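Local atomic coordinates of FAD linked oxidase-like protein (PDB entry 5L6G), a protein that oxidises the C1 hydroxyl of xylooligosaccharides and related sugars to lactones with a bicovalently bound FAD, passing the electrons to oxygen to give hydrogen peroxide. Residues Pro37-Ala40 against Glu45-Thr48; Ser215-Val220 against Asp471-Ile476; Asn270-Gly275 against Gln281-Tyr286. All coordinates share one frame; numbering follows the deposited sequence.

Contact 1 of 3, residues Pro37-Ala40 against Glu45-Thr48; sequences PVTA and EWKT
Thr39 and Trp46 meet where a short, weakly bonded edge strand is followed by a loop and helix 45-50, a strand-loop-helix unit at the margin of a small mixed sheet. The methyl CG2 of Thr39 packs on the start of segment 45-48: it lies 3.3 Å from the backbone N of Trp46 and also rests on CB of Glu45. Its direction follows from the first torsion, which sets CG2 anti to the backbone N and turns OG1 (chi1 -63°) beside that N. A beta-branched threonine suits this place, because one branch packs on the helix while the other, OG1, hydrogen-bonds to Asp49 further along the same helix.

The indole of Trp46 meets the strand's backbone instead. Its six-membered ring presents an edge to the carbonyl of Thr39, whose O lies near the ring plane, while Ala40 O approaches Trp46 CB at 3.6 Å. Further out, Ser43 OG in the connecting loop hydrogen-bonds to Ala40 O, and Pro61 and Arg41 touch the indole. Backbone bonds of Thr39 with Ile64 and of Pro37 with Lys66 join the strand to its sheet. At the indole edge, Trp46 CE3 stands 3.4 Å from Thr39 O.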
loop_
_atom_site.group_PDB
_atom_site.type_symbol
_atom_site.label_atom_id
_atom_site.label_comp_id
_atom_site.label_asym_id
_atom_site.label_seq_id
_atom_site.Cartn_x
_atom_site.Cartn_y
_atom_site.Cartn_z
ATOM N N PRO A 37 27.024 -2.710 -8.920
ATOM C CA PRO A 37 26.441 -3.106 -10.200
ATOM C C PRO A 37 25.402 -2.079 -10.644
ATOM O O PRO A 37 24.717 -1.496 -9.796
ATOM C CB PRO A 37 25.771 -4.467 -9.895
ATOM C CG PRO A 37 26.282 -4.902 -8.570
ATOM C CD PRO A 37 26.664 -3.639 -7.834
ATOM N N VAL A 38 25.295 -1.857 -11.950
ATOM C CA VAL A 38 24.337 -0.901 -12.477
ATOM C C VAL A 38 23.658 -1.447 -13.723
ATOM O O VAL A 38 24.144 -2.393 -14.353
ATOM C CB VAL A 38 24.991 0.471 -12.826
ATOM C CG1 VAL A 38 25.528 1.157 -11.581
ATOM C CG2 VAL A 38 26.057 0.337 -13.910
ATOM N N THR A 39 22.542 -0.820 -14.081
ATOM C CA THR A 39 21.950 -1.015 -15.394
ATOM C C THR A 39 22.382 0.166 -16.265
ATOM O O THR A 39 22.026 1.311 -15.992
ATOM C CB THR A 39 20.432 -1.103 -15.299
ATOM O OG1 THR A 39 20.075 -2.249 -14.505
ATOM C CG2 THR A 39 19.800 -1.209 -16.694
ATOM N N ALA A 40 23.163 -0.123 -17.296
ATOM C CA ALA A 40 23.684 0.904 -18.186
ATOM C C ALA A 40 22.556 1.549 -18.988
ATOM O O ALA A 40 21.573 0.888 -19.324
ATOM C CB ALA A 40 24.722 0.295 -19.121
ATOM N N GLU A 45 18.192 -3.607 -20.447
ATOM C CA GLU A 45 17.529 -3.709 -19.144
ATOM C C GLU A 45 17.169 -2.353 -18.570
ATOM O O GLU A 45 16.467 -2.298 -17.571
ATOM C CB GLU A 45 18.401 -4.442 -18.121
ATOM C CG GLU A 45 18.860 -5.815 -18.567
ATOM C CD GLU A 45 20.032 -5.733 -19.523
ATOM O OE1 GLU A 45 21.135 -5.302 -19.092
ATOM O OE2 GLU A 45 19.841 -6.073 -20.712
ATOM N N TRP A 46 17.673 -1.273 -19.172
ATOM C CA TRP A 46 17.339 0.074 -18.733
ATOM C C TRP A 46 15.842 0.279 -18.806
ATOM O O TRP A 46 15.215 0.683 -17.828
ATOM C CB TRP A 46 18.019 1.122 -19.606
ATOM C CG TRP A 46 17.667 2.509 -19.196
ATOM C CD1 TRP A 46 16.650 3.282 -19.689
ATOM C CD2 TRP A 46 18.303 3.282 -18.178
ATOM N NE1 TRP A 46 16.630 4.495 -19.045
ATOM C CE2 TRP A 46 17.637 4.523 -18.117
ATOM C CE3 TRP A 46 19.379 3.052 -17.318
ATOM C CZ2 TRP A 46 18.016 5.532 -17.228
ATOM C CZ3 TRP A 46 19.765 4.056 -16.449
ATOM C CH2 TRP A 46 19.079 5.281 -16.405
ATOM N N LYS A 47 15.285 -0.009 -19.978
ATOM C CA LYS A 47 13.860 0.158 -20.229
ATOM C C LYS A 47 13.065 -0.564 -19.148
ATOM O O LYS A 47 12.175 0.012 -18.535
ATOM C CB LYS A 47 13.512 -0.380 -21.628
ATOM C CG LYS A 47 12.050 -0.242 -22.030
ATOM C CD LYS A 47 11.717 1.160 -22.515
ATOM C CE LYS A 47 10.230 1.280 -22.834
ATOM N NZ LYS A 47 9.809 2.696 -23.031
ATOM N N THR A 48 13.420 -1.813 -18.884
ATOM C CA THR A 48 12.737 -2.611 -17.884
ATOM C C THR A 48 12.894 -2.007 -16.503
ATOM O O THR A 48 11.908 -1.762 -15.808
ATOM C CB THR A 48 13.309 -4.035 -17.865
ATOM O OG1 THR A 48 13.084 -4.629 -19.141
ATOM C CG2 THR A 48 12.662 -4.887 -16.795
#

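Contact 2 of 3, residues Ser215-Val220 against Asp471-Ile476; sequences SNFGIV and DRLRRI. With FAD (flavin-adenine dinucleotide), chain D.
Phe217 turns CG anti to its own carbonyl carbon (chi1 -57°), which carries the ring across to helix 470-480, where Leu473 and Ile476 meet it. On the helix, chi1 of -77° at Leu473 likewise sets CG opposite the carbonyl carbon, and CD2 then reaches the far end of the ring, 3.6 Å from Phe217 CZ. Ile476, one turn on, offers its CG2 branch, 3.8 Å from Phe217 CE1. Both aliphatic side chains cross the phenylalanine at about a right angle. Between them the carbonyl of Leu473 lies at the ring edge, in its plane, with O 3.7 Å from Phe217 CE1, so the polarised C-H rim of the ring faces the oxygen. An aromatic ring suits this buried place, being long enough to span from loop to helix.

The chain leading on from Phe217 holds the adenine of FAD. Gly218 adopts backbone angles that would press any CB into the carbonyl O of Phe217, which explains a glycine just before strand 219-229. In that strand Val220 pairs with the base through its backbone: its N donates to FAD N1A at 3.0 Å and its O accepts from FAD N6A at 3.0 Å, while the CB of Ser215 packs against the ribose O3B.

The contact thus ties the FAD-binding PCMH-type region to the berberine-like C-terminal region. Helix 204-213 fills in beside it, with Ala209 touching Phe217 and Trp208 touching Leu473 and Ile476; Tyr466 of helix 458-466 also reaches Leu473, and strand 219-229 runs on from the loop into the antiparallel sheet.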
loop_
_atom_site.group_PDB
_atom_site.type_symbol
_atom_site.label_atom_id
_atom_site.label_comp_id
_atom_site.label_asym_id
_atom_site.label_seq_id
_atom_site.Cartn_x
_atom_site.Cartn_y
_atom_site.Cartn_z
ATOM N N SER A 215 9.731 5.337 3.486
ATOM C CA SER A 215 10.379 5.858 2.284
ATOM C C SER A 215 11.217 7.097 2.551
ATOM O O SER A 215 12.007 7.498 1.709
ATOM C CB SER A 215 9.335 6.197 1.207
ATOM O OG SER A 215 8.284 6.993 1.731
ATOM N N ASN A 216 11.042 7.707 3.716
ATOM C CA ASN A 216 11.665 8.989 4.002
ATOM C C ASN A 216 12.954 8.914 4.805
ATOM O O ASN A 216 13.626 9.931 4.950
ATOM C CB ASN A 216 10.678 9.862 4.773
ATOM C CG ASN A 216 9.488 10.254 3.938
ATOM O OD1 ASN A 216 9.613 11.091 3.055
ATOM N ND2 ASN A 216 8.333 9.637 4.196
ATOM N N PHE A 217 13.283 7.745 5.347
ATOM C CA PHE A 217 14.334 7.668 6.362
ATOM C C PHE A 217 15.582 6.868 6.052
ATOM O O PHE A 217 16.528 6.917 6.823
ATOM C CB PHE A 217 13.721 7.207 7.679
ATOM C CG PHE A 217 12.616 8.094 8.123
ATOM C CD1 PHE A 217 12.895 9.297 8.729
ATOM C CD2 PHE A 217 11.300 7.778 7.843
ATOM C CE1 PHE A 217 11.881 10.154 9.107
ATOM C CE2 PHE A 217 10.285 8.629 8.221
ATOM C CZ PHE A 217 10.572 9.809 8.868
ATOM N N GLY A 218 15.610 6.173 4.918
ATOM C CA GLY A 218 16.752 5.347 4.561
ATOM C C GLY A 218 16.281 4.283 3.603
ATOM O O GLY A 218 15.125 4.274 3.213
ATOM N N ILE A 219 17.181 3.418 3.176
ATOM C CA ILE A 219 16.792 2.285 2.362
ATOM C C ILE A 219 16.844 1.078 3.264
ATOM O O ILE A 219 17.894 0.745 3.800
ATOM C CB ILE A 219 17.738 2.118 1.159
ATOM C CG1 ILE A 219 17.665 3.367 0.274
ATOM C CG2 ILE A 219 17.366 0.876 0.369
ATOM C CD1 ILE A 219 18.469 3.261 -0.997
ATOM N N VAL A 220 15.699 0.457 3.474
ATOM C CA VAL A 220 15.645 -0.801 4.215
ATOM C C VAL A 220 16.298 -1.870 3.344
ATOM O O VAL A 220 15.897 -2.082 2.198
ATOM C CB VAL A 220 14.201 -1.179 4.549
ATOM C CG1 VAL A 220 14.151 -2.553 5.184
ATOM C CG2 VAL A 220 13.605 -0.154 5.484
ATOM N N ASP A 471 4.361 15.806 12.776
ATOM C CA ASP A 471 5.360 16.644 13.461
ATOM C C ASP A 471 6.548 15.812 13.956
ATOM O O ASP A 471 7.700 16.179 13.749
ATOM C CB ASP A 471 4.725 17.474 14.576
ATOM C CG ASP A 471 3.956 18.692 14.034
ATOM O OD1 ASP A 471 4.095 19.017 12.827
ATOM O OD2 ASP A 471 3.205 19.334 14.807
ATOM N N ARG A 472 6.277 14.668 14.561
ATOM C CA ARG A 472 7.357 13.800 15.011
ATOM C C ARG A 472 8.140 13.230 13.825
ATOM O O ARG A 472 9.375 13.177 13.855
ATOM C CB ARG A 472 6.819 12.678 15.884
ATOM C CG ARG A 472 7.915 11.767 16.380
ATOM C CD ARG A 472 7.350 10.741 17.322
ATOM N NE ARG A 472 8.365 9.774 17.730
ATOM C CZ ARG A 472 8.086 8.623 18.337
ATOM N NH1 ARG A 472 6.828 8.294 18.600
ATOM N NH2 ARG A 472 9.063 7.800 18.667
ATOM N N LEU A 473 7.432 12.847 12.767
ATOM C CA LEU A 473 8.100 12.417 11.531
ATOM C C LEU A 473 9.075 13.468 11.006
ATOM O O LEU A 473 10.156 13.115 10.551
ATOM C CB LEU A 473 7.103 12.083 10.422
ATOM C CG LEU A 473 6.381 10.729 10.552
ATOM C CD1 LEU A 473 5.282 10.635 9.529
ATOM C CD2 LEU A 473 7.352 9.582 10.388
ATOM N N ARG A 474 8.675 14.737 11.035
ATOM C CA ARG A 474 9.554 15.822 10.561
ATOM C C ARG A 474 10.789 15.961 11.450
ATOM O O ARG A 474 11.896 16.243 10.968
ATOM C CB ARG A 474 8.800 17.144 10.489
ATOM C CG ARG A 474 7.746 17.166 9.405
ATOM C CD ARG A 474 7.208 18.556 9.143
ATOM N NE ARG A 474 8.258 19.431 8.612
ATOM C CZ ARG A 474 8.150 20.749 8.481
ATOM N NH1 ARG A 474 7.034 21.373 8.846
ATOM N NH2 ARG A 474 9.167 21.454 7.988
ATOM N N ARG A 475 10.611 15.741 12.746
ATOM C CA ARG A 475 11.738 15.810 13.669
ATOM C C ARG A 475 12.731 14.691 13.407
ATOM O O ARG A 475 13.926 14.936 13.359
ATOM C CB ARG A 475 11.270 15.814 15.120
ATOM C CG ARG A 475 10.547 17.097 15.496
ATOM C CD ARG A 475 10.390 17.265 16.994
ATOM N NE ARG A 475 9.554 16.208 17.578
ATOM C CZ ARG A 475 8.225 16.219 17.636
ATOM N NH1 ARG A 475 7.522 17.230 17.133
ATOM N NH2 ARG A 475 7.591 15.200 18.209
ATOM N N ILE A 476 12.232 13.473 13.220
ATOM C CA ILE A 476 13.101 12.327 12.931
ATOM C C ILE A 476 13.762 12.516 11.568
ATOM O O ILE A 476 14.912 12.155 11.363
ATOM C CB ILE A 476 12.323 10.992 13.013
ATOM C CG1 ILE A 476 11.852 10.764 14.446
ATOM C CG2 ILE A 476 13.198 9.810 12.640
ATOM C CD1 ILE A 476 10.846 9.657 14.584
HETATM P PA FAD D . 7.951 1.223 -5.155
HETATM O O1A FAD D . 9.185 0.406 -5.458
HETATM O O2A FAD D . 7.445 2.105 -6.252
HETATM O O5B FAD D . 8.126 1.983 -3.790
HETATM C C5B FAD D . 7.117 2.813 -3.207
HETATM C C4B FAD D . 7.749 3.779 -2.231
HETATM O O4B FAD D . 8.413 3.043 -1.201
HETATM C C3B FAD D . 8.806 4.660 -2.876
HETATM O O3B FAD D . 8.845 5.905 -2.211
HETATM C C2B FAD D . 10.089 3.917 -2.605
HETATM O O2B FAD D . 11.250 4.735 -2.674
HETATM C C1B FAD D . 9.813 3.348 -1.232
HETATM N N9A FAD D . 10.604 2.136 -1.009
HETATM C C8A FAD D . 10.644 1.025 -1.740
HETATM N N7A FAD D . 11.519 0.135 -1.215
HETATM C C5A FAD D . 12.014 0.719 -0.124
HETATM C C6A FAD D . 13.009 0.342 0.878
HETATM N N6A FAD D . 13.567 -0.878 0.758
HETATM N N1A FAD D . 13.295 1.241 1.842
HETATM C C2A FAD D . 12.707 2.437 1.938
HETATM N N3A FAD D . 11.769 2.851 1.035
HETATM C C4A FAD D . 11.415 2.026 0.012
HETATM N N1 FAD D . -1.724 -1.514 -1.485
HETATM C C2 FAD D . -2.450 -2.015 -0.436
HETATM O O2 FAD D . -2.360 -1.457 0.693
HETATM N N3 FAD D . -3.227 -3.116 -0.591
HETATM C C4 FAD D . -3.326 -3.781 -1.767
HETATM O O4 FAD D . -4.047 -4.806 -1.929
HETATM C C4X FAD D . -2.578 -3.295 -2.947
HETATM N N5 FAD D . -2.621 -3.898 -4.171
HETATM C C5X FAD D . -1.890 -3.449 -5.259
HETATM C C6 FAD D . -1.919 -4.092 -6.504
HETATM C C7 FAD D . -1.170 -3.580 -7.576
HETATM C C7M FAD D . -1.246 -4.291 -8.904
HETATM C C8 FAD D . -0.290 -2.373 -7.401
HETATM C C8M FAD D . 0.590 -1.840 -8.526
HETATM C C9 FAD D . -0.269 -1.761 -6.152
HETATM C C9A FAD D . -1.044 -2.236 -5.078
HETATM N N10 FAD D . -1.045 -1.606 -3.805
HETATM C C10 FAD D . -1.777 -2.086 -2.716
HETATM C "C1'" FAD D . -0.255 -0.410 -3.536
HETATM C "C2'" FAD D . 1.098 -0.730 -2.985
HETATM O "O2'" FAD D . 0.927 -1.052 -1.602
HETATM C "C3'" FAD D . 1.910 0.548 -3.093
HETATM O "O3'" FAD D . 1.976 1.004 -4.450
HETATM C "C4'" FAD D . 3.321 0.270 -2.568
HETATM O "O4'" FAD D . 3.849 1.476 -1.998
HETATM C "C5'" FAD D . 4.182 -0.256 -3.688
HETATM O "O5'" FAD D . 5.359 -0.858 -3.145
HETATM P P FAD D . 6.543 -1.159 -4.145
HETATM O O1P FAD D . 7.768 -1.596 -3.405
HETATM O O2P FAD D . 6.061 -2.046 -5.248
HETATM O O3P FAD D . 6.697 0.258 -4.874
#

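Contact 3 of 3, residues Asn270-Gly275 against Gln281-Tyr286; sequences NMRVLG and QLQGLY. With XYP (beta-D-xylopyranose), chain H.
Arg272 and Gln283 form a hydrogen-bonded pair at the middle of an antiparallel beta hairpin, whose strand segments run with their directions 147° apart and exchange bonds such as Gln283 N to Arg272 O at 2.8 Å. Arg272 also grips Gln283 OE1 side-on with NE at 2.8 Å and NH2 at 2.9 Å; the oxygen lies in the guanidinium plane, and the amide plane is turned only 29° from it. Gln283 NE2 in turn donates to Gln281 OE1 at 2.9 Å, in the plane of that carbonyl, which fixes which way round the amide sits. Glutamine suits the place because it can accept from the arginine and donate to its neighbour at once.

Held this way, the extended arginine directs NH1 to O2 of the bound xylose, 2.8 Å away, in the substrate site that Thr154, Glu412 and Tyr451 complete. A leucine in place of Arg272 would probably leave xylose O2 without this donor, Gln283 OE1 without both of its mates, and the glutamine amide freer to turn.

On this face Leu274 crosses the amide at a slant, CD2 3.3 Å from Gln283 NE2, and Asn270 ND2 hydrogen-bonds to Leu285 O and to Ser175 OG. The other face is apolar: Leu282 CD2 packs on Val273 CG2 at 3.6 Å and near the SD of Met271, and a CB at Gly284 would come close to Asn270 O and Met271 CG. The hairpin lies within the large antiparallel sheet, strand 374-381 flanking 269-275 and strand 234-240 flanking 280-286, while helix 290-304 packs against Met271 and Tyr286.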
loop_
_atom_site.group_PDB
_atom_site.type_symbol
_atom_site.label_atom_id
_atom_site.label_comp_id
_atom_site.label_asym_id
_atom_site.label_seq_id
_atom_site.Cartn_x
_atom_site.Cartn_y
_atom_site.Cartn_z
ATOM N N ASN A 270 -13.036 -10.501 6.304
ATOM C CA ASN A 270 -12.233 -9.457 5.690
ATOM C C ASN A 270 -12.961 -9.107 4.430
ATOM O O ASN A 270 -13.252 -10.002 3.626
ATOM C CB ASN A 270 -10.839 -9.967 5.336
ATOM C CG ASN A 270 -10.068 -10.405 6.540
ATOM O OD1 ASN A 270 -9.267 -9.639 7.071
ATOM N ND2 ASN A 270 -10.337 -11.636 7.017
ATOM N N MET A 271 -13.310 -7.838 4.267
ATOM C CA MET A 271 -14.318 -7.476 3.261
ATOM C C MET A 271 -14.149 -6.046 2.772
ATOM O O MET A 271 -13.608 -5.218 3.474
ATOM C CB MET A 271 -15.711 -7.662 3.818
ATOM C CG MET A 271 -16.818 -7.705 2.783
ATOM S SD MET A 271 -18.371 -8.339 3.424
ATOM C CE MET A 271 -18.568 -7.362 4.926
ATOM N N ARG A 272 -14.610 -5.805 1.548
ATOM C CA ARG A 272 -14.631 -4.495 0.941
ATOM C C ARG A 272 -15.812 -4.387 -0.027
ATOM O O ARG A 272 -16.352 -5.391 -0.481
ATOM C CB ARG A 272 -13.353 -4.288 0.156
ATOM C CG ARG A 272 -13.295 -5.112 -1.133
ATOM C CD ARG A 272 -11.865 -5.138 -1.679
ATOM N NE ARG A 272 -11.767 -5.851 -2.935
ATOM C CZ ARG A 272 -10.631 -6.085 -3.578
ATOM N NH1 ARG A 272 -9.480 -5.679 -3.068
ATOM N NH2 ARG A 272 -10.648 -6.750 -4.720
ATOM N N VAL A 273 -16.204 -3.164 -0.319
ATOM C CA VAL A 273 -17.057 -2.879 -1.457
ATOM C C VAL A 273 -16.149 -2.589 -2.634
ATOM O O VAL A 273 -15.259 -1.773 -2.516
ATOM C CB VAL A 273 -17.934 -1.637 -1.209
ATOM C CG1 VAL A 273 -18.735 -1.296 -2.455
ATOM C CG2 VAL A 273 -18.865 -1.863 -0.025
ATOM N N LEU A 274 -16.379 -3.273 -3.749
ATOM C CA LEU A 274 -15.820 -2.889 -5.039
ATOM C C LEU A 274 -16.961 -2.358 -5.871
ATOM O O LEU A 274 -17.961 -3.028 -6.031
ATOM C CB LEU A 274 -15.220 -4.092 -5.764
ATOM C CG LEU A 274 -14.759 -3.844 -7.208
ATOM C CD1 LEU A 274 -13.652 -2.792 -7.240
ATOM C CD2 LEU A 274 -14.283 -5.121 -7.858
ATOM N N GLY A 275 -16.806 -1.141 -6.378
ATOM C CA GLY A 275 -17.798 -0.523 -7.229
ATOM C C GLY A 275 -17.152 -0.108 -8.523
ATOM O O GLY A 275 -16.012 0.350 -8.533
ATOM N N GLN A 281 -20.415 -4.584 -5.507
ATOM C CA GLN A 281 -20.589 -5.767 -4.671
ATOM C C GLN A 281 -19.628 -5.709 -3.511
ATOM O O GLN A 281 -18.585 -5.049 -3.596
ATOM C CB GLN A 281 -20.346 -7.036 -5.486
ATOM C CG GLN A 281 -18.955 -7.119 -6.092
ATOM C CD GLN A 281 -18.656 -8.434 -6.781
ATOM O OE1 GLN A 281 -17.499 -8.802 -6.922
ATOM N NE2 GLN A 281 -19.684 -9.146 -7.203
ATOM N N LEU A 282 -20.010 -6.383 -2.428
ATOM C CA LEU A 282 -19.068 -6.692 -1.395
ATOM C C LEU A 282 -18.290 -7.888 -1.881
ATOM O O LEU A 282 -18.863 -8.768 -2.524
ATOM C CB LEU A 282 -19.761 -6.999 -0.081
ATOM C CG LEU A 282 -20.445 -5.792 0.558
ATOM C CD1 LEU A 282 -21.671 -6.246 1.324
ATOM C CD2 LEU A 282 -19.483 -5.053 1.450
ATOM N N GLN A 283 -17.001 -7.897 -1.562
ATOM C CA GLN A 283 -16.100 -9.002 -1.824
ATOM C C GLN A 283 -15.416 -9.278 -0.506
ATOM O O GLN A 283 -14.875 -8.360 0.111
ATOM C CB GLN A 283 -15.021 -8.618 -2.840
ATOM C CG GLN A 283 -15.585 -8.107 -4.143
ATOM C CD GLN A 283 -14.494 -7.722 -5.114
ATOM O OE1 GLN A 283 -13.475 -7.146 -4.732
ATOM N NE2 GLN A 283 -14.724 -8.003 -6.383
ATOM N N GLY A 284 -15.427 -10.543 -0.102
ATOM C CA GLY A 284 -14.838 -10.945 1.156
ATOM C C GLY A 284 -13.926 -12.139 1.047
ATOM O O GLY A 284 -13.929 -12.863 0.043
ATOM N N LEU A 285 -13.105 -12.299 2.079
ATOM C CA LEU A 285 -12.376 -13.524 2.330
ATOM C C LEU A 285 -12.581 -13.840 3.809
ATOM O O LEU A 285 -12.175 -13.076 4.691
ATOM C CB LEU A 285 -10.894 -13.379 1.998
ATOM C CG LEU A 285 -10.114 -14.696 1.980
ATOM C CD1 LEU A 285 -10.550 -15.534 0.788
ATOM C CD2 LEU A 285 -8.616 -14.502 1.977
ATOM N N TYR A 286 -13.240 -14.957 4.073
ATOM C CA TYR A 286 -13.520 -15.365 5.422
ATOM C C TYR A 286 -12.505 -16.421 5.812
ATOM O O TYR A 286 -12.328 -17.412 5.097
ATOM C CB TYR A 286 -14.933 -15.923 5.487
ATOM C CG TYR A 286 -15.361 -16.295 6.871
ATOM C CD1 TYR A 286 -15.773 -15.320 7.775
ATOM C CD2 TYR A 286 -15.346 -17.623 7.280
ATOM C CE1 TYR A 286 -16.152 -15.653 9.056
ATOM C CE2 TYR A 286 -15.731 -17.978 8.566
ATOM C CZ TYR A 286 -16.135 -16.986 9.442
ATOM O OH TYR A 286 -16.520 -17.328 10.694
HETATM O O1 XYP H . -6.444 -2.269 -3.174
HETATM C C1 XYP H . -5.913 -2.910 -4.331
HETATM C C2 XYP H . -6.863 -4.024 -4.767
HETATM C C3 XYP H . -6.449 -4.608 -6.111
HETATM C C4 XYP H . -6.280 -3.494 -7.139
HETATM C C5 XYP H . -5.334 -2.406 -6.616
HETATM O O2 XYP H . -6.832 -5.042 -3.766
HETATM O O3 XYP H . -7.382 -5.617 -6.535
HETATM O O4 XYP H . -5.699 -4.021 -8.339
HETATM O O5 XYP H . -5.743 -1.925 -5.339
#

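Overall arrangement
The three contacts share no helix or strand and do not touch. Contact 1 is local and only partly buried, about 26 Å from the chain's centre to its own, and joins neighbouring elements through a methyl group and an indole edge. Contacts 2 and 3 are buried, on opposite sides of the chain's centre with their own centres 33 Å apart. The former is wholly apolar between side chains yet links residues far apart in sequence; the latter is a hairpin rich in backbone bonds, with a polar network on one face. Each has a segment at a ligand: 215-220 holds the adenine end of FAD, far from the flavin, while 270-275 supplies an arginine to the sugar.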